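Local atomic coordinates of high affinity transport system protein p37 (Mycoplasma hyorhinis, PDB entry 3EKI), a protein that binds thiamine diphosphate outside the cell membrane as the lipoprotein component of a high-affinity transport system, probably one for this cofactor. Residues A[111-114]-A[119-122]; A[188-193]-A[200-205]; A[306-309]-A[313-316]. One frame throughout, in Å; residues are numbered along the deposited sequence. Where two conformers were deposited one is given.

Overall arrangement
Two of the three contacts in this periplasmic-binding-protein-like chain adjoin the thiamine diphosphate pocket. The other, contact 1 (111-114 with 119-122), joins the end of a helix to a calcium site and lies about 37 Å, centre to centre, from contact 2 (188-193 with 200-205), on the opposite side of the chain's centre. Contacts 2 and 3 are neighbours, with centres about 12 Å apart: Y202 N and A313 O approach to 2.8 Å, and D192 OD1 and H316 NE2 to 2.8 Å, both probable hydrogen bonds. Both touch thiamine diphosphate, contact 2 through N200 and V201 at the pyrimidine methyl group, contact 3 (306-309 with 313-316) through the ring of W314 and through E308.

Contact 1 of 3, residues A[111-114]-A[119-122]; sequences NNLS and ELDF. With CA (calcium ion), chain D.
The turn that carries the chain from helix 106-115 into strand 122-125 is held by L113 and L120, with a calcium ion bound to its far side. L113 reaches across with one methyl group: CD2 lies 3.9 Å from CG of L120 and also rests on the backbone beyond, 3.7 Å from N of F122. Its CG stands beside the backbone N and anti to the carbonyl carbon (chi1 -74°); with CD1 anti to CA (chi2 172°), the other methyl, CD2, faces the loop. L120 in turn places CD2 3.6 Å from CB of N112. Branched, apolar leucines suit this buried place, where one methyl can touch a side chain and a peptide together. This is a helix-to-strand connection of a periplasmic-binding-protein-type fold, and F122 begins the strand with its ring against F48 and F348. One water spans the polar part of the gap, donating to N112 O at 2.8 Å and to L120 O at 2.9 Å, two carbonyls that cannot bond to each other directly; other acceptors are in reach, so both bonds may not persist. D121 has its CB directed away from the helix, and its carboxylate grips the calcium ion with both oxygens, OD1 at 2.3 Å and OD2 at 2.7 Å. D43, S45, P118 and two waters complete the shell, and R349 and the backbone N of T47 hydrogen-bond this carboxylate.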
loop_
_atom_site.group_PDB
_atom_site.type_symbol
_atom_site.label_atom_id
_atom_site.label_comp_id
_atom_site.label_asym_id
_atom_site.label_seq_id
_atom_site.Cartn_x
_atom_site.Cartn_y
_atom_site.Cartn_z
ATOM N N ASN A 111 -17.395 -5.961 3.445
ATOM C CA ASN A 111 -18.810 -6.229 3.706
ATOM C C ASN A 111 -19.167 -7.673 3.383
ATOM O O ASN A 111 -19.927 -8.317 4.103
ATOM C CB ASN A 111 -19.676 -5.309 2.861
ATOM C CG ASN A 111 -19.677 -3.855 3.267
ATOM O OD1 ASN A 111 -19.186 -3.486 4.328
ATOM N ND2 ASN A 111 -20.244 -3.026 2.394
ATOM N N ASN A 112 -18.642 -8.181 2.271
ATOM C CA ASN A 112 -19.051 -9.536 1.873
ATOM C C ASN A 112 -18.425 -10.548 2.813
ATOM O O ASN A 112 -19.067 -11.534 3.158
ATOM C CB ASN A 112 -18.691 -9.806 0.428
ATOM C CG ASN A 112 -19.660 -9.252 -0.591
ATOM O OD1 ASN A 112 -20.486 -8.377 -0.320
ATOM N ND2 ASN A 112 -19.551 -9.761 -1.815
ATOM N N LEU A 113 -17.192 -10.330 3.257
ATOM C CA LEU A 113 -16.634 -11.261 4.231
ATOM C C LEU A 113 -17.423 -11.245 5.533
ATOM O O LEU A 113 -17.532 -12.260 6.235
ATOM C CB LEU A 113 -15.178 -10.921 4.525
ATOM C CG LEU A 113 -14.156 -11.267 3.444
ATOM C CD1 LEU A 113 -12.791 -10.694 3.816
ATOM C CD2 LEU A 113 -14.058 -12.764 3.222
ATOM N N SER A 114 -17.970 -10.079 5.867
ATOM C CA SER A 114 -18.720 -9.986 7.117
ATOM C C SER A 114 -20.051 -10.725 7.076
ATOM O O SER A 114 -20.585 -10.943 8.162
ATOM C CB SER A 114 -19.012 -8.511 7.429
ATOM O OG SER A 114 -17.787 -7.894 7.761
ATOM N N GLU A 119 -19.363 -18.533 -0.225
ATOM C CA GLU A 119 -18.967 -18.180 -1.573
ATOM C C GLU A 119 -17.750 -17.252 -1.593
ATOM O O GLU A 119 -17.125 -17.137 -2.651
ATOM C CB GLU A 119 -20.097 -17.504 -2.358
ATOM C CG GLU A 119 -20.194 -16.004 -2.224
ATOM C CD GLU A 119 -21.625 -15.510 -2.322
ATOM O OE1 GLU A 119 -22.400 -16.094 -3.116
ATOM O OE2 GLU A 119 -21.951 -14.544 -1.597
ATOM N N LEU A 120 -17.420 -16.633 -0.463
ATOM C CA LEU A 120 -16.243 -15.768 -0.366
ATOM C C LEU A 120 -15.616 -15.955 1.016
ATOM O O LEU A 120 -16.178 -15.581 2.043
ATOM C CB LEU A 120 -16.574 -14.293 -0.590
ATOM C CG LEU A 120 -15.402 -13.330 -0.360
ATOM C CD1 LEU A 120 -14.317 -13.562 -1.396
ATOM C CD2 LEU A 120 -15.916 -11.902 -0.393
ATOM N N ASP A 121 -14.446 -16.569 1.032
ATOM C CA ASP A 121 -13.827 -17.017 2.274
ATOM C C ASP A 121 -12.666 -16.162 2.774
ATOM O O ASP A 121 -12.379 -16.166 3.978
ATOM C CB ASP A 121 -13.330 -18.451 2.066
ATOM C CG ASP A 121 -14.410 -19.398 1.566
ATOM O OD1 ASP A 121 -14.382 -19.825 0.399
ATOM O OD2 ASP A 121 -15.368 -19.637 2.338
ATOM N N PHE A 122 -11.975 -15.470 1.873
ATOM C CA PHE A 122 -10.759 -14.779 2.277
ATOM C C PHE A 122 -10.435 -13.677 1.284
ATOM O O PHE A 122 -10.747 -13.745 0.101
ATOM C CB PHE A 122 -9.612 -15.777 2.333
ATOM C CG PHE A 122 -8.204 -15.307 2.575
ATOM C CD1 PHE A 122 -7.702 -15.242 3.857
ATOM C CD2 PHE A 122 -7.402 -14.953 1.498
ATOM C CE1 PHE A 122 -6.397 -14.815 4.073
ATOM C CE2 PHE A 122 -6.103 -14.512 1.697
ATOM C CZ PHE A 122 -5.634 -14.477 2.994
HETATM CA CA CA D . -15.987 -21.438 0.388
HETATM O O HOH W 1 -18.302 -14.250 3.417
HETATM O O HOH W 2 -15.761 -21.467 -2.215
HETATM O O HOH W 3 -17.689 -23.190 -0.280
#

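Contact 2 of 3, residues A[188-193]-A[200-205]; sequences ASWTDE and NVYQSV. With TPP (thiamine diphosphate), chain B.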
loop_
_atom_site.group_PDB
_atom_site.type_symbol
_atom_site.label_atom_id
_atom_site.label_comp_id
_atom_site.label_asym_id
_atom_site.label_seq_id
_atom_site.Cartn_x
_atom_site.Cartn_y
_atom_site.Cartn_z
ATOM N N ALA A 188 12.625 10.634 -15.507
ATOM C CA ALA A 188 12.275 10.688 -16.924
ATOM C C ALA A 188 13.340 10.068 -17.819
ATOM O O ALA A 188 13.052 9.716 -18.972
ATOM C CB ALA A 188 12.049 12.124 -17.361
ATOM N N SER A 189 14.552 9.923 -17.318
ATOM C CA SER A 189 15.618 9.374 -18.164
ATOM C C SER A 189 16.028 7.985 -17.719
ATOM O O SER A 189 16.905 7.361 -18.311
ATOM C CB SER A 189 16.795 10.356 -18.218
ATOM O OG SER A 189 16.419 11.449 -19.066
ATOM N N TRP A 190 15.360 7.452 -16.686
ATOM C CA TRP A 190 15.578 6.064 -16.314
ATOM C C TRP A 190 15.272 5.139 -17.503
ATOM O O TRP A 190 14.398 5.495 -18.272
ATOM C CB TRP A 190 14.661 5.623 -15.182
ATOM C CG TRP A 190 14.919 6.234 -13.849
ATOM C CD1 TRP A 190 15.788 7.231 -13.525
ATOM C CD2 TRP A 190 14.265 5.853 -12.628
ATOM N NE1 TRP A 190 15.703 7.479 -12.182
ATOM C CE2 TRP A 190 14.776 6.651 -11.603
ATOM C CE3 TRP A 190 13.283 4.900 -12.304
ATOM C CZ2 TRP A 190 14.360 6.556 -10.275
ATOM C CZ3 TRP A 190 12.880 4.807 -10.987
ATOM C CH2 TRP A 190 13.416 5.624 -9.985
ATOM N N THR A 191 16.004 4.031 -17.563
ATOM C CA THR A 191 15.691 3.077 -18.624
ATOM C C THR A 191 15.318 1.746 -17.974
ATOM O O THR A 191 15.637 1.463 -16.835
ATOM C CB THR A 191 16.835 2.872 -19.633
ATOM O OG1 THR A 191 17.888 2.137 -19.025
ATOM C CG2 THR A 191 17.432 4.219 -20.074
ATOM N N ASP A 192 14.611 0.949 -18.781
ATOM C CA ASP A 192 14.244 -0.366 -18.297
ATOM C C ASP A 192 15.478 -1.127 -17.870
ATOM O O ASP A 192 15.492 -1.836 -16.870
ATOM C CB ASP A 192 13.521 -1.155 -19.387
ATOM C CG ASP A 192 12.164 -0.583 -19.717
ATOM O OD1 ASP A 192 11.773 0.375 -19.024
ATOM O OD2 ASP A 192 11.525 -1.099 -20.665
ATOM N N GLU A 193 16.546 -0.945 -18.639
ATOM C CA GLU A 193 17.790 -1.674 -18.425
ATOM C C GLU A 193 18.610 -1.206 -17.222
ATOM O O GLU A 193 19.209 -2.029 -16.528
ATOM C CB GLU A 193 18.654 -1.627 -19.689
ATOM C CG GLU A 193 18.169 -2.535 -20.807
ATOM C CD GLU A 193 19.148 -3.649 -21.119
ATOM O OE1 GLU A 193 20.371 -3.414 -21.017
ATOM O OE2 GLU A 193 18.695 -4.761 -21.465
ATOM N N ASN A 200 6.970 -5.191 -13.706
ATOM C CA ASN A 200 6.301 -4.957 -12.440
ATOM C C ASN A 200 6.811 -3.733 -11.673
ATOM O O ASN A 200 6.056 -2.806 -11.368
ATOM C CB ASN A 200 6.479 -6.212 -11.579
ATOM C CG ASN A 200 5.613 -6.168 -10.338
ATOM O OD1 ASN A 200 4.499 -5.641 -10.391
ATOM N ND2 ASN A 200 6.117 -6.717 -9.250
ATOM N N VAL A 201 8.095 -3.744 -11.344
ATOM C CA VAL A 201 8.805 -2.716 -10.619
ATOM C C VAL A 201 10.187 -2.450 -11.240
ATOM O O VAL A 201 10.741 -3.272 -11.967
ATOM C CB VAL A 201 9.086 -3.079 -9.147
ATOM C CG1 VAL A 201 7.790 -3.409 -8.412
ATOM C CG2 VAL A 201 10.064 -4.221 -9.057
ATOM N N TYR A 202 10.699 -1.276 -10.885
ATOM C CA TYR A 202 12.119 -0.992 -11.075
ATOM C C TYR A 202 12.909 -1.605 -9.944
ATOM O O TYR A 202 13.015 -1.107 -8.818
ATOM C CB TYR A 202 12.311 0.519 -11.125
ATOM C CG TYR A 202 11.796 1.238 -12.319
ATOM C CD1 TYR A 202 12.465 1.060 -13.540
ATOM C CD2 TYR A 202 10.696 2.087 -12.319
ATOM C CE1 TYR A 202 12.029 1.700 -14.666
ATOM C CE2 TYR A 202 10.249 2.740 -13.450
ATOM C CZ TYR A 202 10.935 2.535 -14.642
ATOM O OH TYR A 202 10.510 3.184 -15.764
ATOM N N GLN A 203 13.495 -2.792 -10.192
ATOM C CA GLN A 203 14.119 -3.545 -9.116
ATOM C C GLN A 203 15.289 -2.829 -8.476
ATOM O O GLN A 203 15.601 -3.121 -7.325
ATOM C CB GLN A 203 14.581 -4.920 -9.620
ATOM C CG GLN A 203 13.453 -5.717 -10.273
ATOM C CD GLN A 203 14.029 -7.031 -10.808
ATOM O OE1 GLN A 203 14.018 -8.061 -10.140
ATOM N NE2 GLN A 203 14.540 -6.979 -12.034
ATOM N N SER A 204 15.942 -1.900 -9.203
ATOM C CA SER A 204 17.126 -1.289 -8.632
ATOM C C SER A 204 16.830 -0.415 -7.428
ATOM O O SER A 204 17.779 -0.034 -6.735
ATOM C CB SER A 204 17.849 -0.400 -9.657
ATOM O OG SER A 204 17.793 -0.923 -10.960
ATOM N N VAL A 205 15.563 -0.074 -7.192
ATOM C CA VAL A 205 15.272 0.795 -6.041
ATOM C C VAL A 205 14.899 0.015 -4.785
ATOM O O VAL A 205 14.529 0.560 -3.748
ATOM C CB VAL A 205 14.174 1.819 -6.369
ATOM C CG1 VAL A 205 14.697 2.839 -7.381
ATOM C CG2 VAL A 205 12.918 1.153 -6.878
HETATM N "N1'" TPP B . 4.264 -2.708 -5.497
HETATM C "C2'" TPP B . 3.702 -3.181 -6.636
HETATM C CM2 TPP B . 4.527 -4.111 -7.532
HETATM N "N3'" TPP B . 2.441 -2.852 -6.968
HETATM C "C4'" TPP B . 1.696 -2.115 -6.102
HETATM N "N4'" TPP B . 0.420 -1.873 -6.412
HETATM C "C5'" TPP B . 2.274 -1.567 -4.948
HETATM C "C6'" TPP B . 3.598 -1.894 -4.682
HETATM C "C7'" TPP B . 1.554 -0.647 -3.950
HETATM N N3 TPP B . 0.838 -1.321 -2.852
HETATM C C2 TPP B . 0.273 -2.525 -2.933
HETATM S S1 TPP B . -0.435 -2.939 -1.388
HETATM C C5 TPP B . 0.046 -1.414 -0.683
HETATM C C4 TPP B . 0.617 -0.650 -1.682
HETATM C CM4 TPP B . 1.357 0.669 -1.373
HETATM C C6 TPP B . -0.309 -0.970 0.741
HETATM C C7 TPP B . -1.779 -0.548 0.821
HETATM O O7 TPP B . -1.978 0.614 -0.011
HETATM P PA TPP B . -3.373 1.065 -0.625
HETATM O O1A TPP B . -3.116 2.088 -1.669
HETATM O O2A TPP B . -4.152 -0.131 -1.092
HETATM O O3A TPP B . -4.255 1.623 0.558
HETATM P PB TPP B . -4.271 3.130 1.112
HETATM O O1B TPP B . -2.925 3.488 1.664
HETATM O O2B TPP B . -5.382 3.096 2.235
HETATM O O3B TPP B . -4.789 4.114 -0.022
HETATM O O HOH W 4 12.079 2.730 -17.881
#
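W190 turns the edge of its six-membered ring onto the face of Y202, an edge-to-face (T-shaped) pair with centroids 5.1 Å apart and planes at 86°. CE3 stands above the centre of the tyrosine ring, and CZ3 comes to 3.7 Å from CD2 of Y202. Such a pair lets the positive rim of ring hydrogens meet the pi cloud, while NE1 of the indole bonds to the carbonyl O of T185. Apolar packing continues at its CH2, 4.0 Å from CG1 of V205, a compact branched residue that fits beside the indole in a buried position. Both aromatic side chains, which come from two parts of the same long loop, have CG beside the backbone N (chi1 -69° in W190, -70° in Y202).

Polar links run through water. One water donates to OD1 of D192 at 2.6 Å and accepts from OH of Y202 at 2.7 Å, lying at the edge of the tyrosine ring. Tyrosine thus offers an apolar face to W190 and a polar tip to the water; D192 OD1 is also bonded to H316, and Y202 OH to N317.

Ligand contact belongs to the start of 200-205, where N200 OD1 lies 3.2 Å from CM2 of thiamine diphosphate. In sequence both segments fall between helix 170-184 and strand 206-207; in space I181 of that helix touches W190 and V205.

Contact 3 of 3, residues A[306-309]-A[313-316]; sequences FSEE and AWTH. With TPP (thiamine diphosphate), chain B.
W314 and E308 meet at the rim of the indole, and W314 can be followed outward from its backbone. CB is 4.0 Å from C2' of thiamine diphosphate, and CG is at a similar distance from N3'. CG lies between the backbone N and the carbonyl carbon; with chi1 59° and the ring turned by chi2 of 81°, the indole lies with one face to the ligand. Farther out the fit tightens: CE3 is 3.3 Å from C6' and CZ2 is 3.4 Å from C7', the methylene bridge to the thiazolium. C5' sits over the centre of the indole system, 3.6 Å above its plane, so the pyrimidine rests on one face of the tryptophan. At the tip, CH2 reaches protein again, 3.8 Å from CB of E308, which approaches the ring edge close to its plane.

E308 crosses the indole at about a right angle, its carboxylate plane turned 88° from the ring. Its CG lies 3.9 Å from the thiazolium methyl CM4. A bend at chi2 then turns the carboxylate off the line of the chain, and OE1 forms a salt bridge with K258, a lysine that also bonds to the ligand; the carboxylate therefore probably helps to position that lysine. A glutamate suits the place because its methylenes pack on ring and methyl while its charge reaches K258.

Indole and pyrimidine thus lie face to face, nearly parallel, with E308 OE1 3.9 Å from the phosphate oxygen O1A beside its partner K258, in the ligand pocket of a periplasmic-binding-protein-type fold.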
loop_
_atom_site.group_PDB
_atom_site.type_symbol
_atom_site.label_atom_id
_atom_site.label_comp_id
_atom_site.label_asym_id
_atom_site.label_seq_id
_atom_site.Cartn_x
_atom_site.Cartn_y
_atom_site.Cartn_z
ATOM N N PHE A 306 0.001 14.095 -2.315
ATOM C CA PHE A 306 0.199 12.925 -1.476
ATOM C C PHE A 306 0.303 11.660 -2.324
ATOM O O PHE A 306 -0.435 11.566 -3.303
ATOM C CB PHE A 306 -0.977 12.768 -0.525
ATOM C CG PHE A 306 -1.287 13.926 0.395
ATOM C CD1 PHE A 306 -0.333 14.910 0.642
ATOM C CD2 PHE A 306 -2.523 13.997 1.022
ATOM C CE1 PHE A 306 -0.649 15.954 1.500
ATOM C CE2 PHE A 306 -2.828 15.049 1.845
ATOM C CZ PHE A 306 -1.876 16.016 2.109
ATOM N N SER A 307 1.181 10.747 -1.906
ATOM C CA SER A 307 1.189 9.434 -2.550
ATOM C C SER A 307 1.788 8.404 -1.626
ATOM O O SER A 307 2.342 8.692 -0.564
ATOM C CB SER A 307 1.982 9.455 -3.855
ATOM O OG SER A 307 3.364 9.403 -3.562
ATOM N N GLU A 308 1.679 7.138 -2.068
ATOM C CA GLU A 308 2.465 6.099 -1.444
ATOM C C GLU A 308 3.947 6.429 -1.569
ATOM O O GLU A 308 4.365 6.901 -2.625
ATOM C CB GLU A 308 2.202 4.761 -2.155
ATOM C CG GLU A 308 0.756 4.367 -2.339
ATOM C CD GLU A 308 0.145 4.835 -3.634
ATOM O OE1 GLU A 308 -0.817 4.158 -4.090
ATOM O OE2 GLU A 308 0.600 5.857 -4.206
ATOM N N GLU A 309 4.702 6.167 -0.527
ATOM C CA GLU A 309 6.154 6.278 -0.625
ATOM C C GLU A 309 6.638 5.454 -1.812
ATOM O O GLU A 309 6.323 4.280 -1.974
ATOM C CB GLU A 309 6.830 5.844 0.658
ATOM C CG GLU A 309 8.349 5.893 0.552
ATOM C CD GLU A 309 9.068 5.348 1.759
ATOM O OE1 GLU A 309 8.900 4.150 2.100
ATOM O OE2 GLU A 309 9.830 6.136 2.358
ATOM N N ALA A 313 8.340 3.651 -8.208
ATOM C CA ALA A 313 9.036 2.378 -8.329
ATOM C C ALA A 313 8.187 1.333 -9.046
ATOM O O ALA A 313 8.808 0.429 -9.631
ATOM C CB ALA A 313 9.459 1.838 -6.975
ATOM N N TRP A 314 6.878 1.423 -9.040
ATOM C CA TRP A 314 6.048 0.505 -9.802
ATOM C C TRP A 314 5.286 1.182 -10.916
ATOM O O TRP A 314 4.259 0.673 -11.398
ATOM C CB TRP A 314 5.086 -0.203 -8.854
ATOM C CG TRP A 314 4.135 0.599 -8.044
ATOM C CD1 TRP A 314 2.940 1.116 -8.446
ATOM C CD2 TRP A 314 4.299 0.977 -6.669
ATOM N NE1 TRP A 314 2.355 1.796 -7.403
ATOM C CE2 TRP A 314 3.165 1.724 -6.309
ATOM C CE3 TRP A 314 5.297 0.750 -5.721
ATOM C CZ2 TRP A 314 2.986 2.258 -5.031
ATOM C CZ3 TRP A 314 5.111 1.285 -4.457
ATOM C CH2 TRP A 314 3.987 2.014 -4.131
ATOM N N THR A 315 5.769 2.347 -11.344
ATOM C CA THR A 315 5.131 3.179 -12.344
ATOM C C THR A 315 6.124 3.297 -13.502
ATOM O O THR A 315 7.167 3.918 -13.355
ATOM C CB THR A 315 4.761 4.577 -11.826
ATOM O OG1 THR A 315 3.858 4.459 -10.700
ATOM C CG2 THR A 315 4.050 5.394 -12.893
ATOM N N HIS A 316 5.819 2.675 -14.627
ATOM C CA HIS A 316 6.766 2.679 -15.737
ATOM C C HIS A 316 6.853 4.066 -16.320
ATOM O O HIS A 316 5.849 4.728 -16.587
ATOM C CB HIS A 316 6.245 1.676 -16.761
ATOM C CG HIS A 316 7.261 1.372 -17.817
ATOM N ND1 HIS A 316 6.914 1.251 -19.151
ATOM C CD2 HIS A 316 8.586 1.159 -17.746
ATOM C CE1 HIS A 316 7.996 0.984 -19.849
ATOM N NE2 HIS A 316 9.034 0.919 -19.030
HETATM N "N1'" TPP B . 4.264 -2.708 -5.497
HETATM C "C2'" TPP B . 3.702 -3.181 -6.636
HETATM C CM2 TPP B . 4.527 -4.111 -7.532
HETATM N "N3'" TPP B . 2.441 -2.852 -6.968
HETATM C "C4'" TPP B . 1.696 -2.115 -6.102
HETATM N "N4'" TPP B . 0.420 -1.873 -6.412
HETATM C "C5'" TPP B . 2.274 -1.567 -4.948
HETATM C "C6'" TPP B . 3.598 -1.894 -4.682
HETATM C "C7'" TPP B . 1.554 -0.647 -3.950
HETATM N N3 TPP B . 0.838 -1.321 -2.852
HETATM C C2 TPP B . 0.273 -2.525 -2.933
HETATM S S1 TPP B . -0.435 -2.939 -1.388
HETATM C C5 TPP B . 0.046 -1.414 -0.683
HETATM C C4 TPP B . 0.617 -0.650 -1.682
HETATM C CM4 TPP B . 1.357 0.669 -1.373
HETATM C C6 TPP B . -0.309 -0.970 0.741
HETATM C C7 TPP B . -1.779 -0.548 0.821
HETATM O O7 TPP B . -1.978 0.614 -0.011
HETATM P PA TPP B . -3.373 1.065 -0.625
HETATM O O1A TPP B . -3.116 2.088 -1.669
HETATM O O2A TPP B . -4.152 -0.131 -1.092
HETATM O O3A TPP B . -4.255 1.623 0.558
HETATM P PB TPP B . -4.271 3.130 1.112
HETATM O O1B TPP B . -2.925 3.488 1.664
HETATM O O2B TPP B . -5.382 3.096 2.235
HETATM O O3B TPP B . -4.789 4.114 -0.022
#